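Local structure of beta-glucosidase (Saccharopolyspora erythraea D, 5M6G) at residues V80-S90 / T118-D129. The protein probably hydrolyses terminal, non-reducing beta-D-glucosyl residues to release beta-D-glucose, as a member of glycosyl hydrolase family 3. Sequence-based numbering, arbitrary orientation.
Sequences VADHRIGSVLS and TPLGIPLIYGVD. With SOR (sorbitol), chain L.
Val-88 and Gly-127 are joined by a rung of a parallel strand pair: Gly-127 N donates to Val-88 O at 2.9 Å. Val-88 N in turn donates to Ile-125 O, and Ser-90 N to Gly-127 O. The axes of strands 87-90 and 125-128 make an angle of 24°. Ile-125 O is gripped twice, since Ser-87 OG (2.7 Å) also reaches it from above its carbonyl plane; the same hydroxyl is held by Gln-69 of the next strand.

Side-chain polarity adds a second tie. Tyr-126 lays one ring face over Val-88 O, a placement set by a chi1 of -158°, which turns CG away from the backbone N, and its OH donates to Ser-90 OG at 2.8 Å, close to the ring plane. A phenylalanine in its place would probably keep the ring packing but leave Ser-90 OG without this donor.

Apolar contacts gather on the side of Val-88 and Tyr-126. Val-88 spreads its branches, CG1 meeting Tyr-126 CE2 at 3.6 Å and CG2 meeting Leu-124 CD2, while the other Leu-124 methyl, CD1, reaches back to Val-80 CG1. Separately, at the segments' outer ends, the guanidinium of Arg-84 lies with one face against Pro-119 CD.

At the C-terminal ends, a water links Ser-90 O to Asp-129 N and OD2, and Asp-129 receives sorbitol O2 on OD1 (2.7 Å) and O4 on OD2 (2.9 Å). Strand 87-90, helix 101-116, which covers Leu-124 and Tyr-126, and strand 125-128 form a beta-alpha-beta unit, illustrating how parallel strands of a TIM-barrel-like domain carry ligand-binding residues, here Asp-129, at their C-terminal ends.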
ATOM      1  N   VAL A  80     -20.832 -11.966  13.102  1.00 18.46           N
ATOM      2  CA  VAL A  80     -19.531 -12.610  12.937  1.00 18.69           C
ATOM      3  C   VAL A  80     -19.413 -13.799  13.883  1.00 18.51           C
ATOM      4  O   VAL A  80     -19.012 -14.896  13.481  1.00 17.62           O
ATOM      5  CB  VAL A  80     -18.394 -11.592  13.151  1.00 20.70           C
ATOM      6  CG1 VAL A  80     -17.043 -12.306  13.240  1.00 20.27           C
ATOM      7  CG2 VAL A  80     -18.391 -10.564  12.016  1.00 17.05           C
ATOM      8  N   ALA A  81     -19.797 -13.609  15.147  1.00 18.33           N
ATOM      9  CA  ALA A  81     -19.758 -14.718  16.098  1.00 19.87           C
ATOM     10  C   ALA A  81     -20.764 -15.808  15.737  1.00 19.49           C
ATOM     11  O   ALA A  81     -20.429 -17.000  15.779  1.00 19.41           O
ATOM     12  CB  ALA A  81     -20.005 -14.210  17.521  1.00 18.55           C
ATOM     13  N   ASP A  82     -21.998 -15.424  15.373  1.00 18.00           N
ATOM     14  CA  ASP A  82     -23.021 -16.422  15.053  1.00 17.34           C
ATOM     15  C   ASP A  82     -22.572 -17.368  13.943  1.00 15.41           C
ATOM     16  O   ASP A  82     -22.933 -18.548  13.956  1.00 16.46           O
ATOM     17  CB  ASP A  82     -24.333 -15.744  14.649  1.00 16.66           C
ATOM     18  CG  ASP A  82     -25.057 -15.105  15.824  1.00 25.53           C
ATOM     19  OD1 ASP A  82     -24.648 -15.316  16.986  1.00 23.51           O
ATOM     20  OD2 ASP A  82     -26.051 -14.392  15.581  1.00 24.89           O
ATOM     21  N   HIS A  83     -21.791 -16.879  12.976  1.00 14.43           N
ATOM     22  CA  HIS A  83     -21.341 -17.714  11.868  1.00 18.26           C
ATOM     23  C   HIS A  83     -19.933 -18.261  12.068  1.00 16.90           C
ATOM     24  O   HIS A  83     -19.408 -18.940  11.170  1.00 17.30           O
ATOM     25  CB  HIS A  83     -21.430 -16.930  10.550  1.00 19.16           C
ATOM     26  CG  HIS A  83     -22.840 -16.667  10.116  1.00 24.65           C
ATOM     27  ND1 HIS A  83     -23.499 -15.490  10.396  1.00 23.30           N
ATOM     28  CD2 HIS A  83     -23.730 -17.452   9.463  1.00 21.40           C
ATOM     29  CE1 HIS A  83     -24.730 -15.551   9.919  1.00 25.03           C
ATOM     30  NE2 HIS A  83     -24.895 -16.733   9.349  1.00 31.74           N
ATOM     31  N   ARG A  84     -19.329 -18.007  13.227  1.00 13.23           N
ATOM     32  CA  ARG A  84     -17.998 -18.514  13.551  1.00 18.87           C
ATOM     33  C   ARG A  84     -16.983 -18.037  12.515  1.00 16.92           C
ATOM     34  O   ARG A  84     -16.089 -18.776  12.104  1.00 16.64           O
ATOM     35  CB  ARG A  84     -17.996 -20.043  13.655  1.00 15.17           C
ATOM     36  CG  ARG A  84     -19.190 -20.622  14.418  1.00 20.86           C
ATOM     37  CD  ARG A  84     -19.196 -20.199  15.864  1.00 16.48           C
ATOM     38  NE  ARG A  84     -20.147 -20.995  16.648  1.00 24.09           N
ATOM     39  CZ  ARG A  84     -21.213 -20.510  17.279  1.00 22.63           C
ATOM     40  NH1 ARG A  84     -21.482 -19.210  17.241  1.00 16.41           N
ATOM     41  NH2 ARG A  84     -22.004 -21.328  17.963  1.00 21.06           N
ATOM     42  N   ILE A  85     -17.137 -16.787  12.080  1.00 15.86           N
ATOM     43  CA  ILE A  85     -16.305 -16.253  11.006  1.00 14.94           C
ATOM     44  C   ILE A  85     -14.901 -15.976  11.529  1.00 14.36           C
ATOM     45  O   ILE A  85     -14.709 -15.554  12.676  1.00 17.62           O
ATOM     46  CB  ILE A  85     -16.991 -15.008  10.415  1.00 16.38           C
ATOM     47  CG1 ILE A  85     -18.072 -15.459   9.423  1.00 19.59           C
ATOM     48  CG2 ILE A  85     -15.988 -14.040   9.764  1.00 14.19           C
ATOM     49  CD1 ILE A  85     -19.137 -14.439   9.165  1.00 20.01           C
ATOM     50  N   GLY A  86     -13.893 -16.246  10.694  1.00 16.13           N
ATOM     51  CA  GLY A  86     -12.524 -16.181  11.166  1.00 13.92           C
ATOM     52  C   GLY A  86     -11.922 -14.790  11.158  1.00 13.74           C
ATOM     53  O   GLY A  86     -11.018 -14.501  11.947  1.00 12.39           O
ATOM     54  N   SER A  87     -12.410 -13.907  10.297  1.00 10.50           N
ATOM     55  CA  SER A  87     -11.743 -12.630  10.146  1.00 11.53           C
ATOM     56  C   SER A  87     -12.733 -11.573   9.703  1.00 12.70           C
ATOM     57  O   SER A  87     -13.748 -11.879   9.073  1.00 11.63           O
ATOM     58  CB  SER A  87     -10.598 -12.734   9.130  1.00 11.53           C
ATOM     59  OG  SER A  87      -9.910 -11.500   9.022  1.00 13.29           O
ATOM     60  N   VAL A  88     -12.410 -10.321  10.034  1.00 11.35           N
ATOM     61  CA  VAL A  88     -13.115  -9.152   9.527  1.00  9.83           C
ATOM     62  C   VAL A  88     -12.068  -8.195   8.978  1.00 13.06           C
ATOM     63  O   VAL A  88     -10.922  -8.177   9.440  1.00 15.00           O
ATOM     64  CB  VAL A  88     -13.976  -8.486  10.627  1.00 12.46           C
ATOM     65  CG1 VAL A  88     -14.622  -7.195  10.136  1.00 12.31           C
ATOM     66  CG2 VAL A  88     -15.055  -9.460  11.122  1.00 11.89           C
ATOM     67  N   LEU A  89     -12.447  -7.417   7.960  1.00 15.45           N
ATOM     68  CA  LEU A  89     -11.592  -6.345   7.466  1.00 14.46           C
ATOM     69  C   LEU A  89     -12.378  -5.046   7.398  1.00 14.86           C
ATOM     70  O   LEU A  89     -13.612  -5.034   7.340  1.00 14.04           O
ATOM     71  CB  LEU A  89     -10.986  -6.629   6.070  1.00 13.19           C
ATOM     72  CG  LEU A  89     -11.877  -6.421   4.834  1.00 15.62           C
ATOM     73  CD1 LEU A  89     -11.059  -6.018   3.604  1.00 17.72           C
ATOM     74  CD2 LEU A  89     -12.701  -7.664   4.515  1.00 10.68           C
ATOM     75  N   SER A  90     -11.637  -3.944   7.435  1.00 13.34           N
ATOM     76  CA  SER A  90     -12.136  -2.663   6.965  1.00 17.26           C
ATOM     77  C   SER A  90     -11.610  -2.475   5.552  1.00 17.20           C
ATOM     78  O   SER A  90     -10.393  -2.481   5.340  1.00 15.19           O
ATOM     79  CB  SER A  90     -11.683  -1.507   7.862  1.00 13.05           C
ATOM     80  OG  SER A  90     -12.477  -1.419   9.022  1.00 16.88           O
ATOM     81  N   THR A 118     -17.933 -17.422  21.584  1.00 14.92           N
ATOM     82  CA  THR A 118     -18.390 -18.613  20.889  1.00 13.92           C
ATOM     83  C   THR A 118     -17.975 -19.852  21.678  1.00 13.63           C
ATOM     84  O   THR A 118     -17.152 -19.765  22.593  1.00 14.93           O
ATOM     85  CB  THR A 118     -17.800 -18.654  19.482  1.00 15.10           C
ATOM     86  OG1 THR A 118     -16.380 -18.802  19.574  1.00 14.68           O
ATOM     87  CG2 THR A 118     -18.139 -17.386  18.729  1.00 17.41           C
ATOM     88  N   PRO A 119     -18.505 -21.036  21.328  1.00 15.32           N
ATOM     89  CA  PRO A 119     -18.157 -22.233  22.117  1.00 14.96           C
ATOM     90  C   PRO A 119     -16.663 -22.516  22.186  1.00 13.59           C
ATOM     91  O   PRO A 119     -16.165 -22.887  23.254  1.00 17.16           O
ATOM     92  CB  PRO A 119     -18.930 -23.352  21.398  1.00 15.65           C
ATOM     93  CG  PRO A 119     -20.153 -22.651  20.875  1.00 17.69           C
ATOM     94  CD  PRO A 119     -19.623 -21.304  20.398  1.00 13.90           C
ATOM     95  N   LEU A 120     -15.922 -22.353  21.080  1.00 13.39           N
ATOM     96  CA  LEU A 120     -14.477 -22.546  21.126  1.00 11.70           C
ATOM     97  C   LEU A 120     -13.724 -21.277  21.483  1.00 15.43           C
ATOM     98  O   LEU A 120     -12.570 -21.361  21.919  1.00 13.66           O
ATOM     99  CB  LEU A 120     -13.956 -23.077  19.780  1.00 12.98           C
ATOM    100  CG  LEU A 120     -14.486 -24.469  19.420  1.00 13.15           C
ATOM    101  CD1 LEU A 120     -14.085 -24.837  17.998  1.00 12.40           C
ATOM    102  CD2 LEU A 120     -13.950 -25.487  20.395  1.00 15.67           C
ATOM    103  N   GLY A 121     -14.345 -20.112  21.319  1.00 13.58           N
ATOM    104  CA  GLY A 121     -13.682 -18.870  21.673  1.00 13.43           C
ATOM    105  C   GLY A 121     -12.475 -18.548  20.820  1.00 14.29           C
ATOM    106  O   GLY A 121     -11.514 -17.949  21.319  1.00 16.16           O
ATOM    107  N   ILE A 122     -12.487 -18.946  19.549  1.00 11.56           N
ATOM    108  CA  ILE A 122     -11.392 -18.633  18.632  1.00 14.65           C
ATOM    109  C   ILE A 122     -11.377 -17.132  18.373  1.00 13.05           C
ATOM    110  O   ILE A 122     -12.350 -16.591  17.830  1.00 14.64           O
ATOM    111  CB  ILE A 122     -11.520 -19.389  17.305  1.00 14.92           C
ATOM    112  CG1 ILE A 122     -11.428 -20.902  17.541  1.00 11.69           C
ATOM    113  CG2 ILE A 122     -10.444 -18.908  16.327  1.00 14.56           C
ATOM    114  CD1 ILE A 122     -11.617 -21.712  16.264  1.00 12.09           C
ATOM    115  N   PRO A 123     -10.305 -16.428  18.715  1.00 11.48           N
ATOM    116  CA  PRO A 123     -10.312 -14.977  18.534  1.00 17.10           C
ATOM    117  C   PRO A 123     -10.307 -14.616  17.060  1.00 19.37           C
ATOM    118  O   PRO A 123      -9.818 -15.364  16.200  1.00 13.59           O
ATOM    119  CB  PRO A 123      -9.030 -14.517  19.242  1.00 12.70           C
ATOM    120  CG  PRO A 123      -8.141 -15.709  19.213  1.00 19.40           C
ATOM    121  CD  PRO A 123      -9.019 -16.924  19.233  1.00 15.07           C
ATOM    122  N   LEU A 124     -10.913 -13.468  16.780  1.00 14.09           N
ATOM    123  CA  LEU A 124     -10.929 -12.912  15.437  1.00 16.97           C
ATOM    124  C   LEU A 124      -9.558 -12.352  15.077  1.00 17.13           C
ATOM    125  O   LEU A 124      -8.811 -11.882  15.941  1.00 14.26           O
ATOM    126  CB  LEU A 124     -11.969 -11.798  15.373  1.00 15.28           C
ATOM    127  CG  LEU A 124     -12.606 -11.408  14.058  1.00 19.96           C
ATOM    128  CD1 LEU A 124     -13.452 -12.552  13.548  1.00 14.29           C
ATOM    129  CD2 LEU A 124     -13.462 -10.181  14.319  1.00 17.63           C
ATOM    130  N   ILE A 125      -9.230 -12.386  13.787  1.00 12.68           N
ATOM    131  CA  ILE A 125      -8.112 -11.616  13.244  1.00 13.85           C
ATOM    132  C   ILE A 125      -8.708 -10.526  12.361  1.00 11.40           C
ATOM    133  O   ILE A 125      -9.642 -10.780  11.588  1.00 11.50           O
ATOM    134  CB  ILE A 125      -7.103 -12.512  12.490  1.00 14.85           C
ATOM    135  CG1 ILE A 125      -5.790 -11.770  12.207  1.00 13.76           C
ATOM    136  CG2 ILE A 125      -7.689 -13.081  11.191  1.00 10.79           C
ATOM    137  CD1 ILE A 125      -4.707 -12.668  11.615  1.00 10.21           C
ATOM    138  N   TYR A 126      -8.231  -9.297  12.530  1.00 11.85           N
ATOM    139  CA  TYR A 126      -8.786  -8.151  11.825  1.00 11.25           C
ATOM    140  C   TYR A 126      -7.740  -7.617  10.854  1.00 10.85           C
ATOM    141  O   TYR A 126      -6.591  -7.402  11.242  1.00 12.34           O
ATOM    142  CB  TYR A 126      -9.210  -7.053  12.811  1.00 13.50           C
ATOM    143  CG  TYR A 126     -10.243  -6.091  12.265  1.00 15.20           C
ATOM    144  CD1 TYR A 126      -9.908  -5.153  11.283  1.00 15.69           C
ATOM    145  CD2 TYR A 126     -11.559  -6.120  12.726  1.00 15.24           C
ATOM    146  CE1 TYR A 126     -10.853  -4.272  10.785  1.00 13.65           C
ATOM    147  CE2 TYR A 126     -12.512  -5.243  12.230  1.00 14.63           C
ATOM    148  CZ  TYR A 126     -12.153  -4.319  11.261  1.00 15.32           C
ATOM    149  OH  TYR A 126     -13.104  -3.454  10.766  1.00 13.96           O
ATOM    150  N   GLY A 127      -8.137  -7.422   9.595  1.00 11.03           N
ATOM    151  CA  GLY A 127      -7.237  -6.908   8.572  1.00  8.41           C
ATOM    152  C   GLY A 127      -7.611  -5.529   8.062  1.00 13.68           C
ATOM    153  O   GLY A 127      -8.771  -5.119   8.161  1.00 13.81           O
ATOM    154  N   VAL A 128      -6.639  -4.796   7.518  1.00  9.80           N
ATOM    155  CA  VAL A 128      -6.875  -3.440   7.043  1.00  9.20           C
ATOM    156  C   VAL A 128      -5.780  -3.113   6.039  1.00 11.94           C
ATOM    157  O   VAL A 128      -4.694  -3.690   6.078  1.00 10.93           O
ATOM    158  CB  VAL A 128      -6.874  -2.437   8.226  1.00 10.48           C
ATOM    159  CG1 VAL A 128      -5.463  -2.235   8.769  1.00 10.43           C
ATOM    160  CG2 VAL A 128      -7.470  -1.110   7.811  1.00 13.61           C
ATOM    161  N   ASP A 129      -6.052  -2.159   5.152  1.00 11.01           N
ATOM    162  CA  ASP A 129      -4.997  -1.590   4.306  1.00 12.79           C
ATOM    163  C   ASP A 129      -4.282  -0.501   5.097  1.00 12.75           C
ATOM    164  O   ASP A 129      -4.754   0.634   5.183  1.00 12.58           O
ATOM    165  CB  ASP A 129      -5.559  -1.024   3.007  1.00 12.54           C
ATOM    166  CG  ASP A 129      -6.176  -2.087   2.124  1.00 17.56           C
ATOM    167  OD1 ASP A 129      -5.418  -2.823   1.448  1.00 17.21           O
ATOM    168  OD2 ASP A 129      -7.422  -2.176   2.104  1.00 17.41           O
TER
HETATM  169  C1  SOR L 711      -5.624  -4.690  -2.378  1.00 25.88           C
HETATM  170  C2  SOR L 711      -6.382  -4.215  -1.150  1.00 38.96           C
HETATM  171  C3  SOR L 711      -7.879  -4.336  -1.417  1.00 43.25           C
HETATM  172  C4  SOR L 711      -8.686  -3.555  -0.384  1.00 31.59           C
HETATM  173  C5  SOR L 711     -10.082  -3.168  -0.882  1.00 40.79           C
HETATM  174  C6  SOR L 711     -10.645  -2.108   0.060  1.00 25.74           C
HETATM  175  O1  SOR L 711      -4.338  -4.122  -2.417  1.00 22.27           O
HETATM  176  O2  SOR L 711      -6.018  -5.003  -0.030  1.00 26.60           O
HETATM  177  O3  SOR L 711      -8.228  -5.694  -1.366  1.00 35.74           O
HETATM  178  O4  SOR L 711      -8.801  -4.313   0.804  1.00 40.21           O
HETATM  179  O5  SOR L 711     -10.057  -2.680  -2.217  1.00 37.75           O
HETATM  180  O6  SOR L 711     -11.725  -1.431  -0.546  1.00 35.41           O
HETATM  181  O   HOH W   1     -12.498 -16.552  14.699  1.00 16.77           O
HETATM  182  O   HOH W   2      -8.428  -0.860   4.401  1.00 16.98           O